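Side-chain contacts in octenoyl-CoA reductase/carboxylase (Streptomyces sp., PDB 4A0S), which reductively carboxylates 2-octenoyl-CoA with NADPH, fixing carbon dioxide to make an unusual extender unit for cinnabaramide polyketide biosynthesis: residues Glu312-Gly315 / Arg316-Gly320; Leu295-Leu298 / Val299-Ala303; Val422-Pro425 / Asp426-Ala429; Arg130-Pro133 / Gly134-Val137. All coordinates share one frame; numbering follows the deposited sequence.

Contact 1 of 4, residues Glu312-Gly315 / Arg316-Gly320. With NAP (NADP nicotinamide-adenine-dinucleotide phosphate), chain F.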
loop_
_atom_site.group_PDB
_atom_site.type_symbol
_atom_site.label_atom_id
_atom_site.label_comp_id
_atom_site.label_asym_id
_atom_site.label_seq_id
_atom_site.Cartn_x
_atom_site.Cartn_y
_atom_site.Cartn_z
ATOM N N GLU A 312 19.433 2.048 -6.787
ATOM C CA GLU A 312 20.649 1.280 -6.639
ATOM C C GLU A 312 20.794 0.136 -7.618
ATOM O O GLU A 312 19.816 -0.421 -8.105
ATOM C CB GLU A 312 20.728 0.718 -5.224
ATOM C CG GLU A 312 21.575 1.532 -4.332
ATOM C CD GLU A 312 23.047 1.296 -4.583
ATOM O OE1 GLU A 312 23.385 0.347 -5.305
ATOM O OE2 GLU A 312 23.859 2.049 -4.036
ATOM N N HIS A 313 22.043 -0.220 -7.888
ATOM C CA HIS A 313 22.374 -1.401 -8.673
ATOM C C HIS A 313 23.888 -1.483 -8.782
ATOM O O HIS A 313 24.437 -2.510 -9.138
ATOM C CB HIS A 313 21.764 -1.322 -10.056
ATOM C CG HIS A 313 22.115 -0.071 -10.786
ATOM N ND1 HIS A 313 23.218 0.030 -11.608
ATOM C CD2 HIS A 313 21.497 1.134 -10.832
ATOM C CE1 HIS A 313 23.262 1.244 -12.129
ATOM N NE2 HIS A 313 22.231 1.931 -11.671
ATOM N N THR A 314 24.542 -0.372 -8.459
ATOM C CA THR A 314 25.990 -0.273 -8.522
ATOM C C THR A 314 26.621 -1.112 -7.439
ATOM O O THR A 314 27.736 -1.572 -7.608
ATOM C CB THR A 314 26.464 1.171 -8.393
ATOM O OG1 THR A 314 25.541 1.910 -7.581
ATOM C CG2 THR A 314 26.542 1.802 -9.767
ATOM N N GLY A 315 25.917 -1.277 -6.324
ATOM C CA GLY A 315 26.255 -2.314 -5.346
ATOM C C GLY A 315 26.980 -1.857 -4.104
ATOM O O GLY A 315 26.762 -0.747 -3.623
ATOM N N ARG A 316 27.855 -2.737 -3.616
ATOM C CA ARG A 316 28.604 -2.583 -2.364
ATOM C C ARG A 316 29.261 -1.208 -2.206
ATOM O O ARG A 316 29.222 -0.593 -1.138
ATOM C CB ARG A 316 29.637 -3.725 -2.282
ATOM C CG ARG A 316 30.875 -3.465 -1.478
ATOM C CD ARG A 316 31.626 -4.752 -1.174
ATOM N NE ARG A 316 32.609 -4.491 -0.119
ATOM C CZ ARG A 316 32.350 -4.530 1.188
ATOM N NH1 ARG A 316 31.144 -4.863 1.640
ATOM N NH2 ARG A 316 33.308 -4.260 2.057
ATOM N N VAL A 317 29.826 -0.710 -3.293
ATOM C CA VAL A 317 30.591 0.531 -3.266
ATOM C C VAL A 317 29.711 1.722 -2.897
ATOM O O VAL A 317 30.123 2.593 -2.140
ATOM C CB VAL A 317 31.295 0.755 -4.617
ATOM C CG1 VAL A 317 31.780 2.180 -4.746
ATOM C CG2 VAL A 317 32.464 -0.197 -4.743
ATOM N N THR A 318 28.495 1.733 -3.427
ATOM C CA THR A 318 27.588 2.868 -3.276
ATOM C C THR A 318 26.502 2.623 -2.246
ATOM O O THR A 318 25.826 3.560 -1.814
ATOM C CB THR A 318 26.888 3.188 -4.606
ATOM O OG1 THR A 318 26.218 2.016 -5.079
ATOM C CG2 THR A 318 27.907 3.625 -5.638
ATOM N N PHE A 319 26.298 1.368 -1.872
ATOM C CA PHE A 319 25.087 1.047 -1.132
ATOM C C PHE A 319 25.026 1.703 0.236
ATOM O O PHE A 319 23.972 2.162 0.640
ATOM C CB PHE A 319 24.881 -0.449 -1.004
ATOM C CG PHE A 319 23.555 -0.807 -0.421
ATOM C CD1 PHE A 319 22.440 -0.892 -1.228
ATOM C CD2 PHE A 319 23.417 -1.023 0.941
ATOM C CE1 PHE A 319 21.201 -1.212 -0.701
ATOM C CE2 PHE A 319 22.166 -1.335 1.479
ATOM C CZ PHE A 319 21.068 -1.417 0.655
ATOM N N GLY A 320 26.149 1.720 0.948
ATOM C CA GLY A 320 26.232 2.356 2.250
ATOM C C GLY A 320 25.888 3.815 2.112
ATOM O O GLY A 320 25.201 4.380 2.954
HETATM P PA NAP F . 25.192 -0.920 -17.530
HETATM O O1A NAP F . 24.388 -0.492 -18.814
HETATM O O2A NAP F . 26.612 -1.354 -17.739
HETATM O O5B NAP F . 25.181 0.306 -16.601
HETATM C C5B NAP F . 25.723 0.133 -15.307
HETATM C C4B NAP F . 26.181 1.505 -14.842
HETATM O O4B NAP F . 26.681 1.312 -13.511
HETATM C C3B NAP F . 27.338 2.079 -15.688
HETATM O O3B NAP F . 26.807 3.210 -16.349
HETATM C C2B NAP F . 28.331 2.609 -14.665
HETATM O O2B NAP F . 28.040 3.951 -14.280
HETATM C C1B NAP F . 28.115 1.746 -13.473
HETATM N N9A NAP F . 28.950 0.529 -13.628
HETATM C C8A NAP F . 29.307 -0.122 -14.747
HETATM N N7A NAP F . 30.039 -1.202 -14.444
HETATM C C5A NAP F . 30.133 -1.218 -13.122
HETATM C C6A NAP F . 30.777 -2.061 -12.252
HETATM N N6A NAP F . 31.433 -3.122 -12.721
HETATM N N1A NAP F . 30.689 -1.808 -10.955
HETATM C C2A NAP F . 29.998 -0.770 -10.492
HETATM N N3A NAP F . 29.388 0.078 -11.290
HETATM C C4A NAP F . 29.445 -0.137 -12.608
HETATM O O3 NAP F . 24.419 -2.084 -16.748
HETATM P PN NAP F . 22.856 -2.019 -16.380
HETATM O O1N NAP F . 22.200 -2.763 -17.596
HETATM O O2N NAP F . 22.359 -0.640 -16.028
HETATM O O5D NAP F . 22.895 -3.016 -15.135
HETATM C C5D NAP F . 23.506 -2.492 -13.960
HETATM C C4D NAP F . 23.389 -3.584 -12.934
HETATM O O4D NAP F . 21.953 -3.866 -12.797
HETATM C C3D NAP F . 24.023 -4.902 -13.379
HETATM O O3D NAP F . 24.621 -5.405 -12.166
HETATM C C2D NAP F . 22.850 -5.754 -13.812
HETATM O O2D NAP F . 23.121 -7.165 -13.641
HETATM C C1D NAP F . 21.857 -5.318 -12.753
HETATM N N1N NAP F . 20.546 -5.457 -13.341
HETATM C C2N NAP F . 19.596 -6.122 -12.595
HETATM C C3N NAP F . 18.360 -6.233 -13.166
HETATM C C7N NAP F . 17.347 -6.960 -12.370
HETATM O O7N NAP F . 17.571 -7.340 -11.216
HETATM N N7N NAP F . 16.248 -7.179 -13.040
HETATM C C4N NAP F . 18.059 -5.708 -14.426
HETATM C C5N NAP F . 18.999 -5.026 -15.179
HETATM C C6N NAP F . 20.260 -4.894 -14.621
HETATM P P2B NAP F . 29.241 4.725 -13.540
HETATM O O1X NAP F . 28.637 6.223 -13.748
HETATM O O2X NAP F . 29.288 4.349 -11.973
HETATM O O3X NAP F . 30.429 4.339 -14.389
#
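Thr318 gives its hydroxyl proton to Glu312, OG1 to OE2 at 2.6 Å, meeting the carboxylate on its syn side and 17° out of its plane. The same OG1 accepts from the hydroxyl of Thr314, OG1 to OG1 at 2.6 Å, so a buried relay of two threonines ends on the acid. OE2 is also hydrogen-bonded to Ser322, one turn further on. The other oxygen turns back on its own loop: Gly315 N reaches Glu312 OE1 at 3.2 Å through the syn lone pair. A bend at chi2 (-77°) folds the glutamate toward the helix start. A glutamine here would probably keep the shape but lose a carboxylate oxygen, leaving either the Thr318 hydroxyl or the Gly315 amide without its acceptor. Gly315, at a positive phi of 102°, suits a backbone where a side chain would clash; its carbonyl receives Thr318 N at 3.0 Å. Further out, Glu312 CG lies 4.0 Å from Phe319 CD1, and the Phe319 ring meets Phe345 of the second subunit edge-to-face. On the other flank Thr314 CG2 packs 3.7 Å from N3A of the NADP adenine. This is a strand-to-helix turn at the cofactor edge of a Rossmann fold.

Contact 2 of 4, residues Leu295-Leu298 / Val299-Ala303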
loop_
_atom_site.group_PDB
_atom_site.type_symbol
_atom_site.label_atom_id
_atom_site.label_comp_id
_atom_site.label_asym_id
_atom_site.label_seq_id
_atom_site.Cartn_x
_atom_site.Cartn_y
_atom_site.Cartn_z
ATOM N N LEU A 295 27.206 13.706 -0.162
ATOM C CA LEU A 295 26.306 13.334 -1.235
ATOM C C LEU A 295 24.914 13.895 -0.982
ATOM O O LEU A 295 24.330 14.523 -1.854
ATOM C CB LEU A 295 26.270 11.817 -1.388
ATOM C CG LEU A 295 25.339 11.262 -2.462
ATOM C CD1 LEU A 295 25.636 11.858 -3.824
ATOM C CD2 LEU A 295 25.463 9.768 -2.488
ATOM N N ALA A 296 24.410 13.683 0.224
ATOM C CA ALA A 296 23.140 14.270 0.651
ATOM C C ALA A 296 23.153 15.785 0.500
ATOM O O ALA A 296 22.240 16.352 -0.101
ATOM C CB ALA A 296 22.822 13.881 2.088
ATOM N N LYS A 297 24.190 16.434 1.029
ATOM C CA LYS A 297 24.333 17.875 0.863
ATOM C C LYS A 297 24.253 18.251 -0.611
ATOM O O LYS A 297 23.522 19.168 -0.970
ATOM C CB LYS A 297 25.626 18.404 1.504
ATOM C CG LYS A 297 26.313 19.499 0.679
ATOM C CD LYS A 297 27.206 20.427 1.496
ATOM C CE LYS A 297 26.486 21.725 1.850
ATOM N NZ LYS A 297 25.829 22.401 0.675
ATOM N N LEU A 298 24.989 17.537 -1.462
ATOM C CA LEU A 298 24.953 17.807 -2.895
ATOM C C LEU A 298 23.563 17.651 -3.489
ATOM O O LEU A 298 23.133 18.491 -4.289
ATOM C CB LEU A 298 25.898 16.899 -3.667
ATOM C CG LEU A 298 27.325 17.333 -3.962
ATOM C CD1 LEU A 298 27.935 16.289 -4.882
ATOM C CD2 LEU A 298 27.375 18.737 -4.593
ATOM N N VAL A 299 22.865 16.571 -3.134
ATOM C CA VAL A 299 21.519 16.391 -3.673
ATOM C C VAL A 299 20.632 17.553 -3.199
ATOM O O VAL A 299 19.884 18.113 -3.992
ATOM C CB VAL A 299 20.907 15.012 -3.344
ATOM C CG1 VAL A 299 19.570 14.850 -4.039
ATOM C CG2 VAL A 299 21.840 13.880 -3.780
ATOM N N VAL A 300 20.732 17.914 -1.919
ATOM C CA VAL A 300 20.002 19.076 -1.379
ATOM C C VAL A 300 20.268 20.341 -2.216
ATOM O O VAL A 300 19.328 21.055 -2.568
ATOM C CB VAL A 300 20.318 19.334 0.132
ATOM C CG1 VAL A 300 19.631 20.614 0.637
ATOM C CG2 VAL A 300 19.893 18.148 1.014
ATOM N N GLU A 301 21.544 20.582 -2.549
ATOM C CA GLU A 301 21.972 21.736 -3.353
ATOM C C GLU A 301 21.338 21.722 -4.725
ATOM O O GLU A 301 20.857 22.749 -5.199
ATOM C CB GLU A 301 23.491 21.746 -3.587
ATOM C CG GLU A 301 24.391 21.742 -2.374
ATOM C CD GLU A 301 25.855 21.992 -2.736
ATOM O OE1 GLU A 301 26.142 23.013 -3.399
ATOM O OE2 GLU A 301 26.720 21.169 -2.357
ATOM N N LYS A 302 21.376 20.556 -5.372
ATOM C CA LYS A 302 20.914 20.428 -6.745
ATOM C C LYS A 302 19.417 20.311 -6.862
ATOM O O LYS A 302 18.809 20.933 -7.739
ATOM C CB LYS A 302 21.580 19.235 -7.428
ATOM C CG LYS A 302 23.060 19.400 -7.522
ATOM C CD LYS A 302 23.711 18.242 -8.228
ATOM C CE LYS A 302 25.222 18.451 -8.261
ATOM N NZ LYS A 302 25.619 19.696 -8.985
ATOM N N ALA A 303 18.827 19.502 -5.986
ATOM C CA ALA A 303 17.434 19.106 -6.128
ATOM C C ALA A 303 16.548 19.697 -5.045
ATOM O O ALA A 303 15.337 19.608 -5.131
ATOM C CB ALA A 303 17.322 17.587 -6.125
HETATM O O HOH W 1 25.478 25.306 -0.847
#
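Lys297 and Glu301 stand one helical turn apart, their side chains crossing at a slant on the exposed side of the helix. The lysine chain bends at chi3 (-98°) and again at chi4, which swings its ammonium back over the glutamate instead of out along the helix. NZ comes 3.4 Å from Glu301 OE2, a long salt bridge, and one water links NZ weakly to the other carboxylate oxygen, OE1. With CG of Glu301 anti to its carbonyl carbon (chi1 -57°), the chain runs alongside the preceding turn and CG rests 3.1 Å from Lys297 O. The carboxylate is bordered on another side by Leu298, whose CD2 methyl approaches Glu301 OE2 to 3.4 Å; OE2 thus has the ammonium and a methyl as neighbours.

This i to i+4 pairing belongs to the last turns of helix 285-303, which packs against the parallel sheet of the Rossmann domain. Successive backbone bonds hold the spacing, among them Glu301 N to Lys297 O at 2.9 Å.

On the buried side the residues are branched and apolar. Leu295 CD1 meets Val299 CG2 at 4.3 Å, a loose methyl-to-methyl contact one turn apart. That valine methyl also sits 3.2 Å from Leu295 O, beside the carbonyl oxygen that receives Val299 N. Both side chains reach Leu225 and Ile270 of the sheet, where hydrocarbon suits the buried interface. The Lys302 side chain also touches Ile270, and its CG lies 3.4 Å from Leu298 O.

Contact 3 of 4, residues Val422-Pro425 / Asp426-Ala429; sequences VTDP and DLRA
Asp424 and Leu427 make the capping bond of this turn: Leu427 N donates to Asp424 OD1 at 3.1 Å, nearly straight at 167°, coming from well above the carboxylate plane. The aspartate reaches forward over the first turn because CG stands anti to the backbone N (chi1 -169°). A water bonded to OD1 at 2.7 Å also accepts from Asp426 N, so the acid serves two amides, one directly and one through water. An asparagine or aspartate suits such a place; a leucine in place of Asp424 would probably leave Leu427 N without its cap and the water without its acceptor.

The backbone adds Arg428 N to Asp424 O at 2.9 Å, in the carbonyl plane, and Ala429 N to Pro425 O at 2.7 Å. Pro425 fits the first helical turn, where no amide hydrogen is required of it.

Among the van der Waals contacts, Asp424 OD2 lies 3.1 Å from Leu427 CB. Val422 crosses the extended Arg428 chain at about a right angle, both its methyls against CD, with CG2 at 3.6 Å. The guanidinium continues past the valine to salt bridges with Glu195 and Glu433. The whole is a helix N-cap, with aspartate at the cap and proline next, starting helix 425-431 at the surface.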
loop_
_atom_site.group_PDB
_atom_site.type_symbol
_atom_site.label_atom_id
_atom_site.label_comp_id
_atom_site.label_asym_id
_atom_site.label_seq_id
_atom_site.Cartn_x
_atom_site.Cartn_y
_atom_site.Cartn_z
ATOM N N VAL A 422 10.051 -0.380 -38.417
ATOM C CA VAL A 422 9.121 0.677 -38.077
ATOM C C VAL A 422 7.874 0.401 -38.879
ATOM O O VAL A 422 7.902 0.421 -40.104
ATOM C CB VAL A 422 9.651 2.066 -38.393
ATOM C CG1 VAL A 422 8.577 3.109 -38.061
ATOM C CG2 VAL A 422 10.938 2.320 -37.625
ATOM N N THR A 423 6.797 0.078 -38.181
ATOM C CA THR A 423 5.528 -0.180 -38.844
ATOM C C THR A 423 4.535 0.948 -38.561
ATOM O O THR A 423 3.442 0.963 -39.118
ATOM C CB THR A 423 4.941 -1.560 -38.456
ATOM O OG1 THR A 423 4.771 -1.633 -37.034
ATOM C CG2 THR A 423 5.848 -2.699 -38.933
ATOM N N ASP A 424 4.923 1.903 -37.714
ATOM C CA ASP A 424 4.158 3.156 -37.568
ATOM C C ASP A 424 5.095 4.336 -37.817
ATOM O O ASP A 424 5.484 5.041 -36.884
ATOM C CB ASP A 424 3.455 3.257 -36.210
ATOM C CG ASP A 424 2.451 4.414 -36.142
ATOM O OD1 ASP A 424 2.333 5.235 -37.085
ATOM O OD2 ASP A 424 1.777 4.522 -35.115
ATOM N N PRO A 425 5.471 4.541 -39.094
ATOM C CA PRO A 425 6.386 5.625 -39.442
ATOM C C PRO A 425 5.821 6.991 -39.091
ATOM O O PRO A 425 6.586 7.885 -38.747
ATOM C CB PRO A 425 6.564 5.472 -40.959
ATOM C CG PRO A 425 5.358 4.694 -41.410
ATOM C CD PRO A 425 5.115 3.735 -40.276
ATOM N N ASP A 426 4.496 7.143 -39.167
ATOM C CA ASP A 426 3.841 8.421 -38.848
ATOM C C ASP A 426 4.052 8.803 -37.407
ATOM O O ASP A 426 4.434 9.934 -37.098
ATOM C CB ASP A 426 2.348 8.364 -39.138
ATOM C CG ASP A 426 2.053 8.377 -40.623
ATOM O OD1 ASP A 426 3.002 8.322 -41.437
ATOM O OD2 ASP A 426 0.862 8.412 -40.972
ATOM N N LEU A 427 3.802 7.854 -36.519
ATOM C CA LEU A 427 4.088 8.072 -35.120
ATOM C C LEU A 427 5.565 8.353 -34.976
ATOM O O LEU A 427 5.952 9.308 -34.303
ATOM C CB LEU A 427 3.722 6.853 -34.297
ATOM C CG LEU A 427 3.969 7.008 -32.801
ATOM C CD1 LEU A 427 3.262 8.252 -32.305
ATOM C CD2 LEU A 427 3.470 5.760 -32.079
ATOM N N ARG A 428 6.392 7.539 -35.619
ATOM C CA ARG A 428 7.820 7.761 -35.508
ATOM C C ARG A 428 8.175 9.203 -35.902
ATOM O O ARG A 428 8.877 9.889 -35.171
ATOM C CB ARG A 428 8.612 6.752 -36.316
ATOM C CG ARG A 428 10.098 6.939 -36.188
ATOM C CD ARG A 428 10.814 5.884 -36.974
ATOM N NE ARG A 428 12.237 5.945 -36.725
ATOM C CZ ARG A 428 12.832 5.410 -35.664
ATOM N NH1 ARG A 428 12.123 4.754 -34.755
ATOM N NH2 ARG A 428 14.141 5.533 -35.530
ATOM N N ALA A 429 7.651 9.657 -37.037
ATOM C CA ALA A 429 7.863 11.021 -37.510
ATOM C C ALA A 429 7.380 12.061 -36.485
ATOM O O ALA A 429 8.078 13.048 -36.222
ATOM C CB ALA A 429 7.155 11.220 -38.848
HETATM O O HOH W 2 2.190 5.127 -39.810
#

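Contact 4 of 4, residues Arg130-Pro133 / Gly134-Val137; sequences RWKP and GDHV
Asp135 turns its carboxylate back on Lys132 and is held there at both oxygens. OD2 takes the backbone amide, Lys132 N at 2.8 Å, from above the carboxylate plane, while OD1 receives Lys132 NZ at 3.2 Å through its syn lone pair in a salt bridge. The lysine can bridge to a residue so near because its CG lies between the backbone N and the carbonyl carbon (chi1 60°), and a bend at chi4 brings the ammonium round; the two side chains cross at about a right angle. The same OD2 also sits 3.4 Å from Trp131 CE3, at the edge of the indole and near its plane.

These residues form a type II beta turn from Lys132 to Asp135, leading into strand 136-139 of the GroES-like domain, and Asp135 N closes it on Lys132 O at 3.1 Å. Pro133 suits the second position with its fixed phi, and Gly134 the third, where phi is 101° and a side chain would strike the preceding carbonyl.

Beyond the turn, Val137 CG1 presses on the indole at CZ3, 3.4 Å away, and both residues pack on Leu184 of strand 184-186. Trp131 is also touched by Gln147 of the third subunit, and Arg130 makes a salt bridge to Asp145 of that third subunit.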
loop_
_atom_site.group_PDB
_atom_site.type_symbol
_atom_site.label_atom_id
_atom_site.label_comp_id
_atom_site.label_asym_id
_atom_site.label_seq_id
_atom_site.Cartn_x
_atom_site.Cartn_y
_atom_site.Cartn_z
ATOM N N ARG A 130 -3.813 -15.781 -28.879
ATOM C CA ARG A 130 -3.815 -14.460 -29.502
ATOM C C ARG A 130 -2.632 -14.194 -30.414
ATOM O O ARG A 130 -2.827 -13.753 -31.550
ATOM C CB ARG A 130 -4.007 -13.344 -28.467
ATOM C CG ARG A 130 -5.358 -13.380 -27.770
ATOM C CD ARG A 130 -5.455 -12.244 -26.752
ATOM N NE ARG A 130 -4.562 -12.436 -25.606
ATOM C CZ ARG A 130 -4.818 -13.231 -24.568
ATOM N NH1 ARG A 130 -5.944 -13.930 -24.519
ATOM N NH2 ARG A 130 -3.944 -13.330 -23.575
ATOM N N TRP A 131 -1.416 -14.451 -29.952
ATOM C CA TRP A 131 -0.251 -14.275 -30.821
ATOM C C TRP A 131 -0.339 -15.161 -32.031
ATOM O O TRP A 131 -0.852 -16.278 -31.981
ATOM C CB TRP A 131 1.058 -14.585 -30.104
ATOM C CG TRP A 131 1.247 -13.712 -28.964
ATOM C CD1 TRP A 131 1.165 -14.057 -27.656
ATOM C CD2 TRP A 131 1.488 -12.311 -29.005
ATOM N NE1 TRP A 131 1.365 -12.959 -26.866
ATOM C CE2 TRP A 131 1.571 -11.869 -27.669
ATOM C CE3 TRP A 131 1.666 -11.385 -30.039
ATOM C CZ2 TRP A 131 1.816 -10.535 -27.336
ATOM C CZ3 TRP A 131 1.901 -10.053 -29.709
ATOM C CH2 TRP A 131 1.975 -9.643 -28.377
ATOM N N LYS A 132 0.174 -14.659 -33.134
ATOM C CA LYS A 132 0.182 -15.462 -34.328
ATOM C C LYS A 132 1.459 -15.152 -35.098
ATOM O O LYS A 132 2.047 -14.090 -34.915
ATOM C CB LYS A 132 -1.079 -15.179 -35.143
ATOM C CG LYS A 132 -1.203 -13.744 -35.568
ATOM C CD LYS A 132 -2.598 -13.491 -36.125
ATOM C CE LYS A 132 -2.720 -12.066 -36.626
ATOM N NZ LYS A 132 -2.716 -11.095 -35.489
ATOM N N PRO A 133 1.919 -16.099 -35.923
ATOM C CA PRO A 133 3.100 -15.835 -36.733
ATOM C C PRO A 133 2.955 -14.524 -37.518
ATOM O O PRO A 133 1.889 -14.253 -38.075
ATOM C CB PRO A 133 3.140 -17.045 -37.660
ATOM C CG PRO A 133 2.528 -18.143 -36.827
ATOM C CD PRO A 133 1.413 -17.471 -36.119
ATOM N N GLY A 134 4.023 -13.726 -37.543
ATOM C CA GLY A 134 3.997 -12.414 -38.165
ATOM C C GLY A 134 3.862 -11.261 -37.178
ATOM O O GLY A 134 4.161 -10.117 -37.502
ATOM N N ASP A 135 3.390 -11.563 -35.971
ATOM C CA ASP A 135 3.184 -10.523 -34.976
ATOM C C ASP A 135 4.514 -9.979 -34.530
ATOM O O ASP A 135 5.437 -10.748 -34.204
ATOM C CB ASP A 135 2.469 -11.064 -33.750
ATOM C CG ASP A 135 0.995 -11.258 -33.980
ATOM O OD1 ASP A 135 0.466 -10.809 -35.024
ATOM O OD2 ASP A 135 0.360 -11.857 -33.105
ATOM N N HIS A 136 4.582 -8.653 -34.503
ATOM C CA HIS A 136 5.767 -7.951 -34.056
ATOM C C HIS A 136 5.717 -7.849 -32.552
ATOM O O HIS A 136 4.751 -7.333 -31.979
ATOM C CB HIS A 136 5.827 -6.567 -34.683
ATOM C CG HIS A 136 6.224 -6.588 -36.126
ATOM N ND1 HIS A 136 6.668 -5.464 -36.788
ATOM C CD2 HIS A 136 6.294 -7.605 -37.021
ATOM C CE1 HIS A 136 6.957 -5.779 -38.038
ATOM N NE2 HIS A 136 6.748 -7.074 -38.203
ATOM N N VAL A 137 6.749 -8.371 -31.918
ATOM C CA VAL A 137 6.785 -8.452 -30.474
ATOM C C VAL A 137 8.089 -7.945 -29.906
ATOM O O VAL A 137 9.113 -7.877 -30.581
ATOM C CB VAL A 137 6.598 -9.907 -29.983
ATOM C CG1 VAL A 137 5.217 -10.437 -30.384
ATOM C CG2 VAL A 137 7.703 -10.802 -30.518
#

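How the contacts relate
Contacts 1 and 2 belong to the cofactor-binding half of the chain, their centres 18 Å apart and nearest atoms about 6 Å, without touching. Arg272, an NADP-binding residue, is near both: its side chain is about 3 Å from that of Thr318 and about 7 Å from that of Leu295. Contact 1 touches NADP itself, whereas in contact 2 the side chain of Ala296 is about 9 Å from a bound octanoyl-CoA. Contacts 3 and 4 lie away from the cofactor and substrate pockets, their centres about 39 Å and 40 Å from that of contact 1. They meet each other directly, Thr423 CG2 packing 3.4 Å from His136 CE1, joining the C-terminal segment to the GroES-like domain.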